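Local coordinates for class II aldolase/adducin N-terminal domain-containing protein (PDB 3M4R) that binds a zinc ion through this N-terminal aldolase-type domain of a longer protein of the short-chain dehydrogenase/reductase family, probably an oxidoreductase of carbohydrate metabolism, at residues Val128-Ala133 / Arg186-Leu191; Asp134-Ile139 / Ser209-Phe214. One frame throughout, in Å; residues are numbered along the deposited sequence.

Interaction 1: Val128-Ala133 / Arg186-Leu191; sequences VMHSHA and RKHGLL. With ZN (zinc ion), chain B.
The imidazole rings of H130 and H188 meet in an offset edge-to-face pair, centroids 4.7 Å apart and planes at 85°, with the edge of H130 directed at the face of H188. At the edge of the H188 ring, near its plane, lies H132 NE2; the H132 ring is turned obliquely to H188. What draws three ring nitrogens so close is the zinc ion, held by H188 NE2 at 2.0 Å, H132 NE2 at 2.1 Å and H130 NE2 at 2.2 Å. A water and E116 complete the site. The other ring nitrogen of H130, ND1, is also held: it donates to L190 O at 3.0 Å in a nearly straight bond (168°) that lies close to the ring plane but reaches the carbonyl from above its own plane. This bond limits rotation of the imidazole and leaves NE2 for the metal. With CG anti to the backbone N (chi1 -180°), the H130 ring reaches both L190 O and the zinc ion. L191 CD2 packs obliquely on H130, 3.7 Å from its CB. L190 O also accepts the N-H of S131, this one in the carbonyl plane, while L190 N returns a bond to S131 O at 3.0 Å. S131 and L190 are therefore a hydrogen-bonded antiparallel pair, and H130 with L191 the adjoining non-hydrogen-bonded one. G189 CA makes a CA-H...O contact with S131 O, 3.2 Å away. H188 and G189 together face L185 in a classic beta bulge, next to the zinc-binding ring. The end of one strand and the bulged start of its antiparallel neighbour thus bring a His-X-His pair and a distant histidine to one metal, the zinc site characteristic of class II aldolase domains.

Interaction 2: Asp134-Ile139 / Ser209-Phe214; sequences DAILSI and SRAENF
A135 and A211 meet methyl to methyl, CB to CB 4.0 Å, while the closest backbone approach is A135 with E212, CA to CA 5.2 Å. Apolar contact accounts for the interface, and no hydrogen bond crosses it. The small residues let the helices come near: the axes of 134-139 and 209-214 pass 8.4 Å apart at a crossing angle of 57°. A135 CB sits over the backbone of the facing helix, 3.8 Å from E212 N, and also touches E212 CB. E212 contributes its CB and backbone, while its extended chain runs on toward M4 and D32. The methyl of A211 lies 3.8 Å from A135 O, a carbonyl already engaged by I139 N within its own helix. The longer aliphatic chains pack around these alanines. I136 extends its CD1 to A211 CB, 3.9 Å away, although its CB is not directed at the other helix. I139 holds CG1 anti to the backbone N (chi1 -152°) and continues extended, which carries CD1 across to F214. The aliphatic–aromatic contact is made there: I139 CD1 approaches F214 CD2 to 3.6 Å, obliquely to the ring, and the two side chains cross at about a right angle. The ring is at the exposed end of the interface, where L144 and I152 also touch it. Helix 146-153 joins the same apolar cluster, L153 touching both I136 and A211. This alanine-centred crossing joins the short helix after strand 127-131 to the C-terminal helix 197-215, a helix-on-helix layer of the alpha/beta class II aldolase/adducin fold.

Overall arrangement
Interactions 1 and 2 adjoin, with centres 11 Å apart. Strand 127-131 leads into helix 134-140 and strand 189-194 into helix 197-215, so the antiparallel strand pair of interaction 1 is followed in the chain by the helix pair of interaction 2. They touch directly: L137 CD2 packs 3.4 Å from H188 N, and I136 CG2 lies 3.5 Å from G189 O, so helix 134-140 packs against the bulged backbone that carries a zinc ligand. Interaction 2 itself stays off the metal; the side chain of I136 is about 10 Å from the zinc ion and about 7 Å from the side chain of H188.

Interaction 1: Val128-Ala133 / Arg186-Leu191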
loop_
_atom_site.group_PDB
_atom_site.type_symbol
_atom_site.label_atom_id
_atom_site.label_comp_id
_atom_site.label_asym_id
_atom_site.label_seq_id
_atom_site.Cartn_x
_atom_site.Cartn_y
_atom_site.Cartn_z
ATOM N N VAL A 128 4.362 -0.055 -3.354
ATOM C CA VAL A 128 3.358 0.716 -2.652
ATOM C C VAL A 128 3.289 0.166 -1.225
ATOM O O VAL A 128 3.300 -1.057 -0.995
ATOM C CB VAL A 128 1.975 0.564 -3.311
ATOM C CG1 VAL A 128 0.910 1.317 -2.525
ATOM C CG2 VAL A 128 1.998 1.028 -4.787
HETATM N N MSE A 129 3.168 1.082 -0.269
HETATM C CA MSE A 129 3.045 0.734 1.138
HETATM C C MSE A 129 1.878 1.482 1.752
HETATM O O MSE A 129 1.714 2.688 1.556
HETATM C CB MSE A 129 4.335 1.116 1.849
HETATM C CG MSE A 129 5.489 0.263 1.369
HETATM SE SE MSE A 129 7.101 0.776 2.347
HETATM C CE MSE A 129 8.241 -0.439 1.369
ATOM N N HIS A 130 1.087 0.752 2.516
ATOM C CA HIS A 130 -0.114 1.251 3.150
ATOM C C HIS A 130 -0.057 0.893 4.640
ATOM O O HIS A 130 0.060 -0.279 4.965
ATOM C CB HIS A 130 -1.340 0.577 2.551
ATOM C CG HIS A 130 -2.622 1.042 3.143
ATOM N ND1 HIS A 130 -2.816 2.348 3.552
ATOM C CD2 HIS A 130 -3.763 0.373 3.439
ATOM C CE1 HIS A 130 -4.040 2.456 4.046
ATOM N NE2 HIS A 130 -4.616 1.269 4.017
ATOM N N SER A 131 -0.182 1.895 5.521
ATOM C CA SER A 131 -0.328 1.659 6.950
ATOM C C SER A 131 -1.535 2.400 7.544
ATOM O O SER A 131 -2.090 3.311 6.952
ATOM C CB SER A 131 0.934 2.101 7.689
ATOM O OG SER A 131 0.947 3.513 7.864
ATOM N N HIS A 132 -1.897 2.011 8.749
ATOM C CA HIS A 132 -2.896 2.712 9.516
ATOM C C HIS A 132 -2.164 3.409 10.679
ATOM O O HIS A 132 -2.553 3.296 11.831
ATOM C CB HIS A 132 -3.975 1.745 10.006
ATOM C CG HIS A 132 -4.716 1.054 8.898
ATOM N ND1 HIS A 132 -5.492 -0.061 9.124
ATOM C CD2 HIS A 132 -4.791 1.303 7.560
ATOM C CE1 HIS A 132 -6.012 -0.473 7.976
ATOM N NE2 HIS A 132 -5.614 0.343 7.016
ATOM N N ALA A 133 -1.092 4.125 10.347
ATOM C CA ALA A 133 -0.183 4.711 11.345
ATOM C C ALA A 133 -0.962 5.533 12.359
ATOM O O ALA A 133 -1.732 6.412 11.975
ATOM C CB ALA A 133 0.843 5.576 10.656
ATOM N N ARG A 186 -7.618 10.493 5.445
ATOM C CA ARG A 186 -8.085 10.896 6.754
ATOM C C ARG A 186 -8.907 9.804 7.410
ATOM O O ARG A 186 -9.730 9.175 6.766
ATOM C CB ARG A 186 -8.869 12.212 6.706
ATOM C CG ARG A 186 -8.005 13.369 6.226
ATOM C CD ARG A 186 -8.718 14.717 6.367
ATOM N NE ARG A 186 -8.816 15.127 7.758
ATOM C CZ ARG A 186 -8.776 16.386 8.181
ATOM N NH1 ARG A 186 -8.893 16.628 9.469
ATOM N NH2 ARG A 186 -8.598 17.393 7.329
ATOM N N LYS A 187 -8.632 9.593 8.693
ATOM C CA LYS A 187 -9.288 8.581 9.526
ATOM C C LYS A 187 -9.080 7.148 9.068
ATOM O O LYS A 187 -9.916 6.284 9.385
ATOM C CB LYS A 187 -10.783 8.864 9.670
ATOM C CG LYS A 187 -11.101 10.273 10.070
ATOM C CD LYS A 187 -12.513 10.406 10.725
ATOM C CE LYS A 187 -12.840 11.862 10.993
ATOM N NZ LYS A 187 -14.248 12.131 10.596
ATOM N N HIS A 188 -7.998 6.917 8.298
ATOM C CA HIS A 188 -7.660 5.610 7.747
ATOM C C HIS A 188 -6.155 5.386 7.848
ATOM O O HIS A 188 -5.725 4.509 8.563
ATOM C CB HIS A 188 -8.113 5.514 6.281
ATOM C CG HIS A 188 -7.899 4.164 5.641
ATOM N ND1 HIS A 188 -8.350 3.880 4.368
ATOM C CD2 HIS A 188 -7.287 3.030 6.082
ATOM C CE1 HIS A 188 -7.989 2.651 4.035
ATOM N NE2 HIS A 188 -7.366 2.100 5.065
ATOM N N GLY A 189 -5.354 6.152 7.115
ATOM C CA GLY A 189 -3.916 5.947 7.169
ATOM C C GLY A 189 -3.189 6.663 6.061
ATOM O O GLY A 189 -3.561 7.779 5.662
ATOM N N LEU A 190 -2.152 5.999 5.556
ATOM C CA LEU A 190 -1.238 6.598 4.614
ATOM C C LEU A 190 -0.886 5.636 3.510
ATOM O O LEU A 190 -0.701 4.436 3.751
ATOM C CB LEU A 190 0.033 6.989 5.340
ATOM C CG LEU A 190 1.183 7.602 4.521
ATOM C CD1 LEU A 190 0.819 8.969 3.878
ATOM C CD2 LEU A 190 2.342 7.825 5.503
ATOM N N LEU A 191 -0.728 6.188 2.309
ATOM C CA LEU A 191 -0.096 5.511 1.218
ATOM C C LEU A 191 1.167 6.225 0.785
ATOM O O LEU A 191 1.172 7.449 0.551
ATOM C CB LEU A 191 -1.030 5.460 0.042
ATOM C CG LEU A 191 -2.247 4.544 0.190
ATOM C CD1 LEU A 191 -3.320 5.075 -0.745
ATOM C CD2 LEU A 191 -1.858 3.062 -0.138
HETATM ZN ZN ZN B . -6.379 0.409 5.019
HETATM O O HOH W 1 -8.069 -0.338 5.840
#

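Interaction 2: Asp134-Ile139 / Ser209-Phe214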
loop_
_atom_site.group_PDB
_atom_site.type_symbol
_atom_site.label_atom_id
_atom_site.label_comp_id
_atom_site.label_asym_id
_atom_site.label_seq_id
_atom_site.Cartn_x
_atom_site.Cartn_y
_atom_site.Cartn_z
ATOM N N ASP A 134 -0.774 5.222 13.640
ATOM C CA ASP A 134 -1.441 5.942 14.726
ATOM C C ASP A 134 -1.348 7.493 14.655
ATOM O O ASP A 134 -2.354 8.170 14.779
ATOM C CB ASP A 134 -0.922 5.456 16.084
ATOM C CG ASP A 134 -1.716 6.035 17.230
ATOM O OD1 ASP A 134 -2.924 5.692 17.299
ATOM O OD2 ASP A 134 -1.152 6.845 18.032
ATOM N N ALA A 135 -0.154 8.036 14.465
ATOM C CA ALA A 135 0.022 9.480 14.354
ATOM C C ALA A 135 -0.711 10.079 13.135
ATOM O O ALA A 135 -1.098 11.246 13.146
ATOM C CB ALA A 135 1.513 9.842 14.305
ATOM N N ILE A 136 -0.907 9.292 12.089
ATOM C CA ILE A 136 -1.677 9.775 10.934
ATOM C C ILE A 136 -3.167 9.825 11.275
ATOM O O ILE A 136 -3.878 10.760 10.870
ATOM C CB ILE A 136 -1.425 8.931 9.694
ATOM C CG1 ILE A 136 -0.013 9.210 9.143
ATOM C CG2 ILE A 136 -2.494 9.188 8.634
ATOM C CD1 ILE A 136 0.236 10.632 8.559
ATOM N N LEU A 137 -3.634 8.830 12.020
ATOM C CA LEU A 137 -5.011 8.793 12.464
ATOM C C LEU A 137 -5.292 9.975 13.386
ATOM O O LEU A 137 -6.320 10.617 13.236
ATOM C CB LEU A 137 -5.328 7.469 13.177
ATOM C CG LEU A 137 -5.530 6.169 12.361
ATOM C CD1 LEU A 137 -5.855 4.986 13.319
ATOM C CD2 LEU A 137 -6.649 6.311 11.324
ATOM N N SER A 138 -4.363 10.276 14.302
ATOM C CA SER A 138 -4.506 11.406 15.216
ATOM C C SER A 138 -4.582 12.744 14.508
ATOM O O SER A 138 -5.477 13.527 14.780
ATOM C CB SER A 138 -3.329 11.509 16.183
ATOM O OG SER A 138 -3.274 10.404 17.057
ATOM N N ILE A 139 -3.631 13.013 13.614
ATOM C CA ILE A 139 -3.598 14.303 12.942
ATOM C C ILE A 139 -4.806 14.487 12.043
ATOM O O ILE A 139 -5.341 15.587 11.946
ATOM C CB ILE A 139 -2.272 14.574 12.163
ATOM C CG1 ILE A 139 -2.037 16.091 12.100
ATOM C CG2 ILE A 139 -2.316 13.971 10.768
ATOM C CD1 ILE A 139 -0.703 16.508 11.545
ATOM N N SER A 209 6.609 10.600 10.734
ATOM C CA SER A 209 7.429 11.196 11.778
ATOM C C SER A 209 7.138 12.692 11.868
ATOM O O SER A 209 7.145 13.244 12.956
ATOM C CB SER A 209 8.925 10.868 11.600
ATOM O OG SER A 209 9.550 11.643 10.590
ATOM N N ARG A 210 6.820 13.316 10.735
ATOM C CA ARG A 210 6.325 14.689 10.712
ATOM C C ARG A 210 4.965 14.846 11.400
ATOM O O ARG A 210 4.740 15.827 12.137
ATOM C CB ARG A 210 6.304 15.270 9.293
ATOM C CG ARG A 210 7.704 15.406 8.702
ATOM C CD ARG A 210 7.718 15.742 7.211
ATOM N NE ARG A 210 7.538 17.176 7.004
ATOM C CZ ARG A 210 7.799 17.823 5.869
ATOM N NH1 ARG A 210 7.586 19.128 5.788
ATOM N NH2 ARG A 210 8.254 17.170 4.800
ATOM N N ALA A 211 4.085 13.885 11.196
ATOM C CA ALA A 211 2.810 13.837 11.899
ATOM C C ALA A 211 3.044 13.717 13.401
ATOM O O ALA A 211 2.432 14.435 14.185
ATOM C CB ALA A 211 1.965 12.637 11.417
ATOM N N GLU A 212 3.899 12.776 13.780
ATOM C CA GLU A 212 4.190 12.522 15.188
ATOM C C GLU A 212 4.842 13.750 15.850
ATOM O O GLU A 212 4.361 14.222 16.873
ATOM C CB GLU A 212 5.083 11.289 15.343
ATOM C CG GLU A 212 4.925 10.593 16.694
ATOM C CD GLU A 212 6.004 9.554 16.930
ATOM O OE1 GLU A 212 6.721 9.694 17.942
ATOM O OE2 GLU A 212 6.149 8.627 16.099
ATOM N N ASN A 213 5.903 14.267 15.230
ATOM C CA ASN A 213 6.538 15.538 15.639
ATOM C C ASN A 213 5.516 16.602 15.979
ATOM O O ASN A 213 5.645 17.286 16.989
ATOM C CB ASN A 213 7.388 16.132 14.502
ATOM C CG ASN A 213 8.806 15.581 14.446
ATOM O OD1 ASN A 213 9.349 15.129 15.454
ATOM N ND2 ASN A 213 9.428 15.650 13.257
ATOM N N PHE A 214 4.521 16.752 15.107
ATOM C CA PHE A 214 3.510 17.797 15.239
ATOM C C PHE A 214 2.529 17.576 16.390
ATOM O O PHE A 214 2.163 18.529 17.081
ATOM C CB PHE A 214 2.732 17.991 13.935
ATOM C CG PHE A 214 1.586 18.960 14.062
ATOM C CD1 PHE A 214 1.798 20.324 13.911
ATOM C CD2 PHE A 214 0.312 18.512 14.375
ATOM C CE1 PHE A 214 0.738 21.234 14.064
ATOM C CE2 PHE A 214 -0.743 19.402 14.520
ATOM C CZ PHE A 214 -0.532 20.762 14.364
#